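Alpha/beta hydrolase fold protein (Chitinophaga pinensis, PDB 4PW0) is probably a hydrolase that works through a serine nucleophile, its substrate not established. Local coordinates at residues Pro147-Arg152 and Asn233-Asp238. Residues are numbered along the deposited sequence; the frame is centred on the assembly and turned at random.
Sequences PDLIAR and NDEMMD
Leu-149 and Glu-235 are brought into contact with CG anti to the backbone N in both (chi1 -179° in Leu-149), while a bend at chi3 of Arg-152 (63°) turns its guanidinium toward the same carboxylate. The Leu-149 fork splits its two methyls between neighbours: CD1 rests 3.8 Å from CD of Glu-235, and CD2 lies 3.7 Å from CB of selenomethionine Met-236, whose side chain crosses the leucine at about a right angle. One helical turn on, Arg-152 NH1 donates to Glu-235 OE2 at 2.7 Å in a salt bridge; OE2 lies in the guanidinium plane, while NH1 comes in on the syn side, tilted out of the carboxylate plane, the two planes 67° apart. This is the bond of one of two deposited conformers at each end, so it may be made only part of the time. Replacing Leu-149 by alanine takes away both methyls and would probably open a gap against CB of Met-236 and the side chain of Glu-235. Behind them, Asp-234 OD1 accepts from Met-237 N at 3.0 Å, an Asx motif that ties the loop, while OD2 bonds His-262 and Gln-230. Helix 146-154 thus packs on the loop after strand 226-231, which in this alpha/beta hydrolase fold probably carries the acid of a Ser-110, His-262, Asp-234 catalytic triad.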
loop_
_atom_site.group_PDB
_atom_site.type_symbol
_atom_site.label_atom_id
_atom_site.label_comp_id
_atom_site.label_asym_id
_atom_site.label_seq_id
_atom_site.Cartn_x
_atom_site.Cartn_y
_atom_site.Cartn_z
ATOM N N PRO A 147 28.904 -3.817 -2.297
ATOM C CA PRO A 147 29.983 -3.724 -3.295
ATOM C C PRO A 147 30.014 -4.879 -4.291
ATOM O O PRO A 147 30.303 -4.647 -5.466
ATOM C CB PRO A 147 31.257 -3.666 -2.426
ATOM C CG PRO A 147 30.805 -3.065 -1.140
ATOM C CD PRO A 147 29.426 -3.710 -0.930
ATOM N N ASP A 148 29.736 -6.100 -3.848
ATOM C CA ASP A 148 29.690 -7.232 -4.774
ATOM C C ASP A 148 28.508 -7.156 -5.719
ATOM O O ASP A 148 28.614 -7.625 -6.862
ATOM C CB ASP A 148 29.778 -8.549 -4.058
ATOM C CG ASP A 148 31.196 -8.818 -3.523
ATOM O OD1 ASP A 148 32.156 -8.441 -4.219
ATOM O OD2 ASP A 148 31.355 -9.339 -2.416
ATOM N N LEU A 149 27.385 -6.570 -5.286
ATOM C CA LEU A 149 26.255 -6.392 -6.208
ATOM C C LEU A 149 26.666 -5.459 -7.339
ATOM O O LEU A 149 26.385 -5.705 -8.512
ATOM C CB LEU A 149 25.062 -5.851 -5.443
ATOM C CG LEU A 149 23.815 -5.638 -6.275
ATOM C CD1 LEU A 149 23.198 -6.935 -6.727
ATOM C CD2 LEU A 149 22.845 -4.749 -5.505
ATOM N N ILE A 150 27.362 -4.400 -6.968
ATOM C CA ILE A 150 27.813 -3.434 -7.960
ATOM C C ILE A 150 28.900 -4.070 -8.850
ATOM O O ILE A 150 28.891 -3.848 -10.056
ATOM C CB ILE A 150 28.296 -2.139 -7.276
ATOM C CG1 ILE A 150 27.097 -1.495 -6.522
ATOM C CG2 ILE A 150 28.967 -1.186 -8.286
ATOM C CD1 ILE A 150 25.810 -1.346 -7.307
ATOM N N ALA A 151 29.775 -4.891 -8.289
ATOM C CA ALA A 151 30.795 -5.603 -9.112
ATOM C C ALA A 151 30.107 -6.481 -10.173
ATOM O O ALA A 151 30.592 -6.574 -11.293
ATOM C CB ALA A 151 31.717 -6.412 -8.242
ATOM N N ARG A 152 28.951 -7.092 -9.865
ATOM C CA ARG A 152 28.189 -7.878 -10.845
ATOM C C ARG A 152 27.540 -6.970 -11.892
ATOM O O ARG A 152 27.588 -7.236 -13.108
ATOM C CB ARG A 152 27.108 -8.731 -10.163
ATOM C CG ARG A 152 27.581 -9.848 -9.273
ATOM C CD ARG A 152 26.382 -10.436 -8.505
ATOM N NE ARG A 152 25.332 -11.063 -9.318
ATOM C CZ ARG A 152 24.054 -11.242 -8.924
ATOM N NH1 ARG A 152 23.602 -10.802 -7.725
ATOM N NH2 ARG A 152 23.201 -11.841 -9.747
ATOM N N ASN A 233 10.700 -7.953 -4.741
ATOM C CA ASN A 233 12.049 -8.492 -4.558
ATOM C C ASN A 233 13.144 -7.502 -4.924
ATOM O O ASN A 233 13.714 -7.538 -6.008
ATOM C CB ASN A 233 12.225 -9.787 -5.327
ATOM C CG ASN A 233 13.563 -10.391 -5.108
ATOM O OD1 ASN A 233 14.252 -10.177 -4.093
ATOM N ND2 ASN A 233 13.972 -11.168 -6.131
ATOM N N ASP A 234 13.452 -6.615 -3.978
ATOM C CA ASP A 234 14.550 -5.666 -4.109
ATOM C C ASP A 234 15.818 -6.401 -3.609
ATOM O O ASP A 234 16.002 -6.624 -2.421
ATOM C CB ASP A 234 14.288 -4.396 -3.305
ATOM C CG ASP A 234 15.403 -3.401 -3.376
ATOM O OD1 ASP A 234 16.542 -3.767 -3.687
ATOM O OD2 ASP A 234 15.128 -2.187 -3.084
ATOM N N GLU A 235 16.645 -6.836 -4.565
ATOM C CA GLU A 235 17.900 -7.547 -4.269
ATOM C C GLU A 235 18.921 -6.718 -3.483
ATOM O O GLU A 235 19.725 -7.251 -2.700
ATOM C CB GLU A 235 18.568 -8.025 -5.591
ATOM C CG GLU A 235 19.849 -8.821 -5.372
ATOM C CD GLU A 235 20.458 -9.535 -6.584
ATOM O OE1 GLU A 235 20.185 -9.200 -7.763
ATOM O OE2 GLU A 235 21.267 -10.472 -6.312
HETATM N N MSE A 236 18.946 -5.409 -3.745
HETATM C CA MSE A 236 19.910 -4.523 -3.121
HETATM C C MSE A 236 19.613 -4.304 -1.643
HETATM O O MSE A 236 20.527 -4.249 -0.824
HETATM C CB MSE A 236 19.872 -3.183 -3.890
HETATM C CG MSE A 236 20.852 -2.160 -3.344
HETATM SE SE MSE A 236 20.656 -0.426 -4.223
HETATM C CE MSE A 236 21.104 -0.983 -6.021
HETATM N N MSE A 237 18.319 -4.106 -1.333
HETATM C CA MSE A 237 17.905 -3.636 -0.019
HETATM C C MSE A 237 17.191 -4.693 0.815
HETATM O O MSE A 237 17.051 -4.470 2.026
HETATM C CB MSE A 237 16.936 -2.473 -0.182
HETATM C CG MSE A 237 17.510 -1.262 -0.905
HETATM SE SE MSE A 237 18.881 -0.380 0.184
HETATM C CE MSE A 237 19.273 1.073 -1.033
ATOM N N ASP A 238 16.723 -5.770 0.168
ATOM C CA ASP A 238 15.864 -6.864 0.720
ATOM C C ASP A 238 14.457 -6.272 0.981
ATOM O O ASP A 238 14.289 -5.427 1.864
ATOM C CB ASP A 238 16.479 -7.506 1.982
ATOM C CG ASP A 238 15.723 -8.744 2.446
ATOM O OD1 ASP A 238 14.561 -8.959 2.053
ATOM O OD2 ASP A 238 16.353 -9.556 3.176
#